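Local atomic coordinates of beta-glucuronidase (Dictyoglomus thermophilum, PDB entry 6XXW), a protein that probably hydrolyses beta-D-glucuronides, releasing glucuronic acid, as a glycoside hydrolase of family 2. Residues P192-L205 with N272-T284. Numbering follows the deposited sequence.
Sequences PKVYIKDFSVITEL and NFDIYRMDIGIRT. With TRS (2-amino-2-hydroxymethyl-propane-1,3-diol), chain H.
Asp274 takes the backbone N-H of Ile196 on OD2, an almost straight bond (N to OD2 2.8 Å, 174°) that meets the oxygen nearly along its C-O axis. The carboxylate reaches across because CG stands anti to the backbone N (chi1 -167°); Thr29 and Arg30 hold it from outside, and this buried charge is probably stabilised by the arginine. Two residues earlier, Asn272 OD1 accepts Val194 N at 3.1 Å, with the donor well above the amide's carbonyl plane, while ND2 lies 3.5 Å from Val194 CG2. With an alanine at Asn272, Val194 N would probably lose its acceptor and the valine's flank its amide cover. At the far end a tris molecule, probably from the crystallisation liquor, bridges the two segments: its O1 donates to Val201 O, and its O3 receives Thr203 OG1 and donates to Gly281 O (2.7 Å). A water likewise links Thr203 O with Arg283 O. Between these polar ends the packing is apolar. Phe199 crosses Tyr276 at about a right angle, CE1 to CD2 3.8 Å, and its CZ meets Met278 SD at 3.8 Å in an oblique Met-aromatic contact. Val201 CG1 approaches Ile280 CD1 farther on. The axes of strands 198-205 and 273-280 come within 10.1 Å and cross at -37°; the strands thus face each other from two sheets of a beta-sandwich, each paired antiparallel within its own sheet, with 209-217 and 257-268 respectively.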
ATOM      1  N   PRO A 192     -19.040 -47.799  20.821  1.00 23.68           N
ATOM      2  CA  PRO A 192     -19.608 -49.132  21.048  1.00 24.10           C
ATOM      3  C   PRO A 192     -20.920 -49.283  20.292  1.00 26.05           C
ATOM      4  O   PRO A 192     -21.535 -48.308  19.857  1.00 26.55           O
ATOM      5  CB  PRO A 192     -19.830 -49.178  22.564  1.00 27.31           C
ATOM      6  CG  PRO A 192     -19.050 -48.036  23.117  1.00 32.18           C
ATOM      7  CD  PRO A 192     -18.980 -47.004  22.057  1.00 28.15           C
ATOM      8  N   LYS A 193     -21.361 -50.536  20.150  1.00 25.18           N
ATOM      9  CA  LYS A 193     -22.561 -50.811  19.366  1.00 27.87           C
ATOM     10  C   LYS A 193     -23.804 -50.198  19.993  1.00 27.99           C
ATOM     11  O   LYS A 193     -24.742 -49.833  19.275  1.00 30.84           O
ATOM     12  CB  LYS A 193     -22.735 -52.324  19.181  1.00 33.36           C
ATOM     13  CG  LYS A 193     -21.546 -52.976  18.486  1.00 36.67           C
ATOM     14  CD  LYS A 193     -21.729 -52.902  16.974  1.00 40.79           C
ATOM     15  CE  LYS A 193     -20.836 -53.891  16.239  1.00 54.88           C
ATOM     16  NZ  LYS A 193     -21.548 -55.124  15.771  1.00 56.39           N
ATOM     17  N   VAL A 194     -23.836 -50.094  21.319  1.00 25.99           N
ATOM     18  CA  VAL A 194     -24.850 -49.335  22.040  1.00 27.57           C
ATOM     19  C   VAL A 194     -24.126 -48.158  22.682  1.00 24.71           C
ATOM     20  O   VAL A 194     -23.172 -48.351  23.445  1.00 26.73           O
ATOM     21  CB  VAL A 194     -25.565 -50.202  23.091  1.00 33.59           C
ATOM     22  CG1 VAL A 194     -26.638 -49.404  23.833  1.00 29.14           C
ATOM     23  CG2 VAL A 194     -26.156 -51.444  22.437  1.00 25.46           C
ATOM     24  N   TYR A 195     -24.571 -46.942  22.377  1.00 24.97           N
ATOM     25  CA  TYR A 195     -23.725 -45.773  22.575  1.00 23.52           C
ATOM     26  C   TYR A 195     -24.589 -44.539  22.801  1.00 28.44           C
ATOM     27  O   TYR A 195     -25.787 -44.537  22.521  1.00 21.91           O
ATOM     28  CB  TYR A 195     -22.803 -45.553  21.367  1.00 19.88           C
ATOM     29  CG  TYR A 195     -23.528 -45.183  20.079  1.00 25.61           C
ATOM     30  CD1 TYR A 195     -24.285 -46.123  19.385  1.00 24.59           C
ATOM     31  CD2 TYR A 195     -23.444 -43.899  19.552  1.00 24.18           C
ATOM     32  CE1 TYR A 195     -24.949 -45.789  18.218  1.00 28.63           C
ATOM     33  CE2 TYR A 195     -24.098 -43.560  18.378  1.00 24.92           C
ATOM     34  CZ  TYR A 195     -24.847 -44.515  17.721  1.00 27.17           C
ATOM     35  OH  TYR A 195     -25.498 -44.190  16.563  1.00 26.69           O
ATOM     36  N   ILE A 196     -23.951 -43.478  23.292  1.00 20.79           N
ATOM     37  CA  ILE A 196     -24.611 -42.193  23.502  1.00 24.06           C
ATOM     38  C   ILE A 196     -24.753 -41.522  22.139  1.00 25.90           C
ATOM     39  O   ILE A 196     -23.757 -41.106  21.546  1.00 23.06           O
ATOM     40  CB  ILE A 196     -23.819 -41.305  24.466  1.00 25.37           C
ATOM     41  CG1 ILE A 196     -23.710 -41.955  25.843  1.00 25.48           C
ATOM     42  CG2 ILE A 196     -24.448 -39.909  24.536  1.00 20.73           C
ATOM     43  CD1 ILE A 196     -22.322 -41.802  26.450  1.00 24.28           C
ATOM     44  N   LYS A 197     -25.986 -41.415  21.640  1.00 25.09           N
ATOM     45  CA  LYS A 197     -26.205 -40.856  20.310  1.00 26.25           C
ATOM     46  C   LYS A 197     -26.295 -39.337  20.333  1.00 28.90           C
ATOM     47  O   LYS A 197     -25.831 -38.674  19.399  1.00 29.77           O
ATOM     48  CB  LYS A 197     -27.484 -41.428  19.692  1.00 27.02           C
ATOM     49  CG  LYS A 197     -27.458 -42.942  19.429  1.00 29.18           C
ATOM     50  CD  LYS A 197     -28.742 -43.390  18.715  1.00 34.57           C
ATOM     51  CE  LYS A 197     -29.017 -42.518  17.491  1.00 39.11           C
ATOM     52  NZ  LYS A 197     -30.021 -43.105  16.538  1.00 67.50           N
ATOM     53  N   ASP A 198     -26.894 -38.785  21.382  1.00 20.92           N
ATOM     54  CA  ASP A 198     -27.125 -37.354  21.507  1.00 21.66           C
ATOM     55  C   ASP A 198     -27.521 -37.096  22.952  1.00 24.03           C
ATOM     56  O   ASP A 198     -27.835 -38.020  23.702  1.00 21.88           O
ATOM     57  CB  ASP A 198     -28.217 -36.873  20.537  1.00 25.49           C
ATOM     58  CG  ASP A 198     -28.110 -35.393  20.215  1.00 29.56           C
ATOM     59  OD1 ASP A 198     -27.072 -34.775  20.505  1.00 28.47           O
ATOM     60  OD2 ASP A 198     -29.077 -34.842  19.665  1.00 34.46           O
ATOM     61  N   PHE A 199     -27.496 -35.828  23.344  1.00 20.27           N
ATOM     62  CA  PHE A 199     -28.112 -35.448  24.600  1.00 18.05           C
ATOM     63  C   PHE A 199     -28.493 -33.984  24.493  1.00 23.40           C
ATOM     64  O   PHE A 199     -27.942 -33.242  23.680  1.00 24.35           O
ATOM     65  CB  PHE A 199     -27.176 -35.695  25.792  1.00 19.53           C
ATOM     66  CG  PHE A 199     -25.942 -34.859  25.750  1.00 20.61           C
ATOM     67  CD1 PHE A 199     -24.817 -35.298  25.063  1.00 25.64           C
ATOM     68  CD2 PHE A 199     -25.900 -33.629  26.376  1.00 22.88           C
ATOM     69  CE1 PHE A 199     -23.679 -34.515  24.996  1.00 27.53           C
ATOM     70  CE2 PHE A 199     -24.745 -32.832  26.310  1.00 25.97           C
ATOM     71  CZ  PHE A 199     -23.646 -33.282  25.620  1.00 26.09           C
ATOM     72  N   SER A 200     -29.445 -33.582  25.317  1.00 20.38           N
ATOM     73  CA  SER A 200     -29.886 -32.201  25.405  1.00 21.98           C
ATOM     74  C   SER A 200     -29.677 -31.717  26.826  1.00 21.30           C
ATOM     75  O   SER A 200     -29.936 -32.453  27.783  1.00 21.20           O
ATOM     76  CB  SER A 200     -31.360 -32.050  25.022  1.00 28.02           C
ATOM     77  OG  SER A 200     -31.535 -32.309  23.643  1.00 37.64           O
ATOM     78  N   VAL A 201     -29.200 -30.483  26.954  1.00 19.48           N
ATOM     79  CA  VAL A 201     -28.995 -29.842  28.241  1.00 22.38           C
ATOM     80  C   VAL A 201     -29.717 -28.500  28.226  1.00 31.57           C
ATOM     81  O   VAL A 201     -29.636 -27.757  27.242  1.00 26.36           O
ATOM     82  CB  VAL A 201     -27.491 -29.670  28.538  1.00 29.47           C
ATOM     83  CG1 VAL A 201     -27.278 -28.681  29.642  1.00 30.55           C
ATOM     84  CG2 VAL A 201     -26.899 -31.015  28.931  1.00 30.58           C
ATOM     85  N   ILE A 202     -30.451 -28.210  29.294  1.00 21.63           N
ATOM     86  CA  ILE A 202     -31.034 -26.892  29.519  1.00 22.72           C
ATOM     87  C   ILE A 202     -30.659 -26.459  30.929  1.00 26.44           C
ATOM     88  O   ILE A 202     -30.713 -27.263  31.865  1.00 23.50           O
ATOM     89  CB  ILE A 202     -32.566 -26.894  29.339  1.00 29.98           C
ATOM     90  CG1 ILE A 202     -32.940 -27.335  27.921  1.00 32.50           C
ATOM     91  CG2 ILE A 202     -33.143 -25.517  29.626  1.00 34.47           C
ATOM     92  CD1 ILE A 202     -34.380 -27.813  27.791  1.00 40.36           C
ATOM     93  N   THR A 203     -30.280 -25.197  31.088  1.00 22.69           N
ATOM     94  CA  THR A 203     -29.908 -24.676  32.396  1.00 28.74           C
ATOM     95  C   THR A 203     -30.934 -23.655  32.876  1.00 29.73           C
ATOM     96  O   THR A 203     -31.436 -22.842  32.094  1.00 31.65           O
ATOM     97  CB  THR A 203     -28.503 -24.063  32.376  1.00 28.09           C
ATOM     98  OG1 THR A 203     -28.478 -22.920  31.520  1.00 29.49           O
ATOM     99  CG2 THR A 203     -27.479 -25.088  31.895  1.00 28.47           C
ATOM    100  N   GLU A 204     -31.266 -23.738  34.164  1.00 29.91           N
ATOM    101  CA  GLU A 204     -32.213 -22.849  34.818  1.00 26.70           C
ATOM    102  C   GLU A 204     -31.589 -22.348  36.111  1.00 25.39           C
ATOM    103  O   GLU A 204     -30.705 -22.990  36.684  1.00 26.10           O
ATOM    104  CB  GLU A 204     -33.546 -23.553  35.137  1.00 29.24           C
ATOM    105  CG  GLU A 204     -34.306 -24.086  33.931  1.00 44.06           C
ATOM    106  CD  GLU A 204     -35.547 -24.883  34.327  1.00 50.76           C
ATOM    107  OE1 GLU A 204     -36.152 -25.526  33.442  1.00 57.98           O
ATOM    108  OE2 GLU A 204     -35.919 -24.869  35.522  1.00 45.94           O
ATOM    109  N   LEU A 205     -32.063 -21.197  36.573  1.00 26.15           N
ATOM    110  CA  LEU A 205     -31.670 -20.653  37.867  1.00 24.16           C
ATOM    111  C   LEU A 205     -32.822 -20.857  38.838  1.00 28.37           C
ATOM    112  O   LEU A 205     -33.974 -20.572  38.505  1.00 31.81           O
ATOM    113  CB  LEU A 205     -31.313 -19.173  37.759  1.00 30.80           C
ATOM    114  CG  LEU A 205     -30.338 -18.817  36.636  1.00 30.19           C
ATOM    115  CD1 LEU A 205     -30.135 -17.313  36.564  1.00 33.56           C
ATOM    116  CD2 LEU A 205     -29.018 -19.539  36.825  1.00 32.07           C
ATOM    117  N   ASN A 272     -22.120 -53.222  26.848  1.00 47.70           N
ATOM    118  CA  ASN A 272     -21.666 -51.965  26.273  1.00 43.34           C
ATOM    119  C   ASN A 272     -21.372 -50.948  27.362  1.00 44.83           C
ATOM    120  O   ASN A 272     -22.072 -50.873  28.378  1.00 38.87           O
ATOM    121  CB  ASN A 272     -22.690 -51.397  25.295  1.00 39.86           C
ATOM    122  CG  ASN A 272     -22.857 -52.267  24.077  1.00 40.80           C
ATOM    123  OD1 ASN A 272     -22.194 -52.066  23.057  1.00 33.50           O
ATOM    124  ND2 ASN A 272     -23.729 -53.265  24.182  1.00 39.68           N
ATOM    125  N   PHE A 273     -20.331 -50.161  27.116  1.00 38.94           N
ATOM    126  CA  PHE A 273     -19.816 -49.150  28.025  1.00 35.85           C
ATOM    127  C   PHE A 273     -19.415 -47.971  27.154  1.00 25.93           C
ATOM    128  O   PHE A 273     -18.694 -48.163  26.173  1.00 29.60           O
ATOM    129  CB  PHE A 273     -18.630 -49.723  28.809  1.00 35.40           C
ATOM    130  CG  PHE A 273     -17.875 -48.724  29.642  1.00 36.84           C
ATOM    131  CD1 PHE A 273     -18.512 -47.986  30.619  1.00 37.19           C
ATOM    132  CD2 PHE A 273     -16.501 -48.580  29.487  1.00 41.80           C
ATOM    133  CE1 PHE A 273     -17.804 -47.081  31.394  1.00 35.32           C
ATOM    134  CE2 PHE A 273     -15.783 -47.681  30.259  1.00 37.53           C
ATOM    135  CZ  PHE A 273     -16.437 -46.933  31.217  1.00 40.93           C
ATOM    136  N   ASP A 274     -19.903 -46.772  27.471  1.00 24.19           N
ATOM    137  CA  ASP A 274     -19.629 -45.613  26.622  1.00 22.46           C
ATOM    138  C   ASP A 274     -19.530 -44.365  27.486  1.00 24.65           C
ATOM    139  O   ASP A 274     -20.326 -44.177  28.408  1.00 25.43           O
ATOM    140  CB  ASP A 274     -20.723 -45.453  25.546  1.00 19.62           C
ATOM    141  CG  ASP A 274     -20.347 -44.455  24.436  1.00 27.20           C
ATOM    142  OD1 ASP A 274     -19.136 -44.278  24.139  1.00 23.31           O
ATOM    143  OD2 ASP A 274     -21.281 -43.865  23.841  1.00 20.91           O
ATOM    144  N   ILE A 275     -18.560 -43.504  27.178  1.00 21.13           N
ATOM    145  CA  ILE A 275     -18.388 -42.250  27.899  1.00 21.99           C
ATOM    146  C   ILE A 275     -18.295 -41.103  26.896  1.00 24.03           C
ATOM    147  O   ILE A 275     -17.536 -41.177  25.926  1.00 23.38           O
ATOM    148  CB  ILE A 275     -17.141 -42.276  28.805  1.00 22.35           C
ATOM    149  CG1 ILE A 275     -17.269 -43.386  29.855  1.00 25.25           C
ATOM    150  CG2 ILE A 275     -16.942 -40.923  29.470  1.00 25.10           C
ATOM    151  CD1 ILE A 275     -16.059 -43.512  30.748  1.00 31.50           C
ATOM    152  N   TYR A 276     -19.064 -40.047  27.134  1.00 20.50           N
ATOM    153  CA  TYR A 276     -18.958 -38.814  26.364  1.00 21.76           C
ATOM    154  C   TYR A 276     -18.936 -37.650  27.335  1.00 21.98           C
ATOM    155  O   TYR A 276     -19.696 -37.636  28.311  1.00 24.33           O
ATOM    156  CB  TYR A 276     -20.121 -38.654  25.370  1.00 22.09           C
ATOM    157  CG  TYR A 276     -19.912 -37.563  24.319  1.00 23.35           C
ATOM    158  CD1 TYR A 276     -19.298 -37.844  23.109  1.00 19.95           C
ATOM    159  CD2 TYR A 276     -20.335 -36.262  24.549  1.00 22.82           C
ATOM    160  CE1 TYR A 276     -19.108 -36.844  22.142  1.00 21.58           C
ATOM    161  CE2 TYR A 276     -20.154 -35.260  23.600  1.00 24.18           C
ATOM    162  CZ  TYR A 276     -19.541 -35.564  22.397  1.00 25.51           C
ATOM    163  OH  TYR A 276     -19.346 -34.585  21.455  1.00 22.23           O
ATOM    164  N   ARG A 277     -18.071 -36.668  27.060  1.00 19.51           N
ATOM    165  CA  ARG A 277     -17.903 -35.506  27.923  1.00 23.13           C
ATOM    166  C   ARG A 277     -18.057 -34.229  27.110  1.00 24.49           C
ATOM    167  O   ARG A 277     -17.646 -34.173  25.945  1.00 23.70           O
ATOM    168  CB  ARG A 277     -16.521 -35.498  28.613  1.00 24.10           C
ATOM    169  CG  ARG A 277     -16.244 -36.705  29.475  1.00 27.48           C
ATOM    170  CD  ARG A 277     -14.899 -36.585  30.182  1.00 29.21           C
ATOM    171  NE  ARG A 277     -14.710 -37.694  31.103  1.00 28.02           N
ATOM    172  CZ  ARG A 277     -14.180 -38.861  30.768  1.00 30.11           C
ATOM    173  NH1 ARG A 277     -13.763 -39.073  29.525  1.00 27.42           N
ATOM    174  NH2 ARG A 277     -14.062 -39.816  31.684  1.00 30.41           N
ATOM    175  N   MET A 278     -18.634 -33.199  27.732  1.00 22.60           N
ATOM    176  CA  MET A 278     -18.702 -31.898  27.085  1.00 23.21           C
ATOM    177  C   MET A 278     -18.677 -30.787  28.126  1.00 21.88           C
ATOM    178  O   MET A 278     -19.323 -30.890  29.173  1.00 22.80           O
ATOM    179  CB  MET A 278     -19.958 -31.772  26.214  1.00 24.93           C
ATOM    180  CG  MET A 278     -20.027 -30.466  25.449  1.00 24.50           C
ATOM    181  SD  MET A 278     -21.571 -30.351  24.512  1.00 33.29           S
ATOM    182  CE  MET A 278     -21.416 -28.678  23.867  1.00 31.27           C
ATOM    183  N   ASP A 279     -17.919 -29.732  27.840  1.00 23.04           N
ATOM    184  CA  ASP A 279     -17.990 -28.530  28.656  1.00 20.49           C
ATOM    185  C   ASP A 279     -19.282 -27.783  28.352  1.00 27.12           C
ATOM    186  O   ASP A 279     -19.597 -27.515  27.187  1.00 21.56           O
ATOM    187  CB  ASP A 279     -16.799 -27.612  28.378  1.00 25.52           C
ATOM    188  CG  ASP A 279     -15.500 -28.107  29.008  1.00 36.06           C
ATOM    189  OD1 ASP A 279     -15.533 -28.905  29.976  1.00 30.37           O
ATOM    190  OD2 ASP A 279     -14.437 -27.671  28.528  1.00 38.33           O
ATOM    191  N   ILE A 280     -20.018 -27.412  29.399  1.00 18.01           N
ATOM    192  CA  ILE A 280     -21.256 -26.662  29.244  1.00 19.35           C
ATOM    193  C   ILE A 280     -21.163 -25.418  30.115  1.00 20.90           C
ATOM    194  O   ILE A 280     -20.331 -25.327  31.014  1.00 23.82           O
ATOM    195  CB  ILE A 280     -22.506 -27.486  29.623  1.00 23.22           C
ATOM    196  CG1 ILE A 280     -22.421 -27.932  31.087  1.00 22.57           C
ATOM    197  CG2 ILE A 280     -22.683 -28.689  28.687  1.00 23.88           C
ATOM    198  CD1 ILE A 280     -23.702 -28.551  31.591  1.00 24.26           C
ATOM    199  N   GLY A 281     -22.038 -24.465  29.846  1.00 18.43           N
ATOM    200  CA  GLY A 281     -22.098 -23.240  30.628  1.00 20.90           C
ATOM    201  C   GLY A 281     -23.501 -23.009  31.148  1.00 23.96           C
ATOM    202  O   GLY A 281     -24.485 -23.309  30.470  1.00 27.06           O
ATOM    203  N   ILE A 282     -23.584 -22.486  32.363  1.00 23.28           N
ATOM    204  CA  ILE A 282     -24.860 -22.231  33.020  1.00 22.63           C
ATOM    205  C   ILE A 282     -25.224 -20.766  32.786  1.00 21.25           C
ATOM    206  O   ILE A 282     -24.604 -19.861  33.357  1.00 23.06           O
ATOM    207  CB  ILE A 282     -24.794 -22.561  34.520  1.00 24.54           C
ATOM    208  CG1 ILE A 282     -24.582 -24.064  34.738  1.00 26.20           C
ATOM    209  CG2 ILE A 282     -26.063 -22.088  35.227  1.00 19.36           C
ATOM    210  CD1 ILE A 282     -24.240 -24.421  36.188  1.00 22.12           C
ATOM    211  N   ARG A 283     -26.228 -20.522  31.942  1.00 18.91           N
ATOM    212  CA  ARG A 283     -26.714 -19.166  31.721  1.00 20.86           C
ATOM    213  C   ARG A 283     -28.139 -19.213  31.186  1.00 20.09           C
ATOM    214  O   ARG A 283     -28.556 -20.195  30.567  1.00 23.60           O
ATOM    215  CB  ARG A 283     -25.818 -18.389  30.749  1.00 22.11           C
ATOM    216  CG  ARG A 283     -26.355 -18.309  29.311  1.00 23.29           C
ATOM    217  CD  ARG A 283     -25.883 -19.509  28.542  1.00 27.42           C
ATOM    218  NE  ARG A 283     -26.312 -19.546  27.137  1.00 20.50           N
ATOM    219  CZ  ARG A 283     -27.501 -19.976  26.717  1.00 24.78           C
ATOM    220  NH1 ARG A 283     -28.424 -20.369  27.592  1.00 20.51           N
ATOM    221  NH2 ARG A 283     -27.764 -20.026  25.416  1.00 20.08           N
ATOM    222  N   THR A 284     -28.871 -18.122  31.408  1.00 20.34           N
ATOM    223  CA  THR A 284     -30.198 -17.948  30.835  1.00 22.79           C
ATOM    224  C   THR A 284     -30.185 -16.781  29.862  1.00 21.77           C
ATOM    225  O   THR A 284     -29.393 -15.841  30.003  1.00 25.38           O
ATOM    226  CB  THR A 284     -31.267 -17.686  31.904  1.00 24.45           C
ATOM    227  OG1 THR A 284     -30.945 -16.480  32.607  1.00 24.55           O
ATOM    228  CG2 THR A 284     -31.335 -18.851  32.887  1.00 28.43           C
TER
HETATM  229  C   TRS H 607     -26.553 -24.666  27.672  1.00 34.57           C
HETATM  230  C1  TRS H 607     -27.036 -25.162  26.323  1.00 27.19           C
HETATM  231  C2  TRS H 607     -25.092 -24.281  27.612  1.00 37.15           C
HETATM  232  C3  TRS H 607     -27.368 -23.456  28.059  1.00 35.39           C
HETATM  233  N   TRS H 607     -26.654 -25.715  28.683  1.00 40.90           N
HETATM  234  O1  TRS H 607     -28.377 -25.600  26.400  1.00 43.96           O
HETATM  235  O2  TRS H 607     -24.288 -25.374  27.955  1.00 26.20           O
HETATM  236  O3  TRS H 607     -26.862 -22.958  29.268  1.00 32.99           O
HETATM  237  O   HOH W   1     -30.912 -21.475  29.963  1.00 32.38           O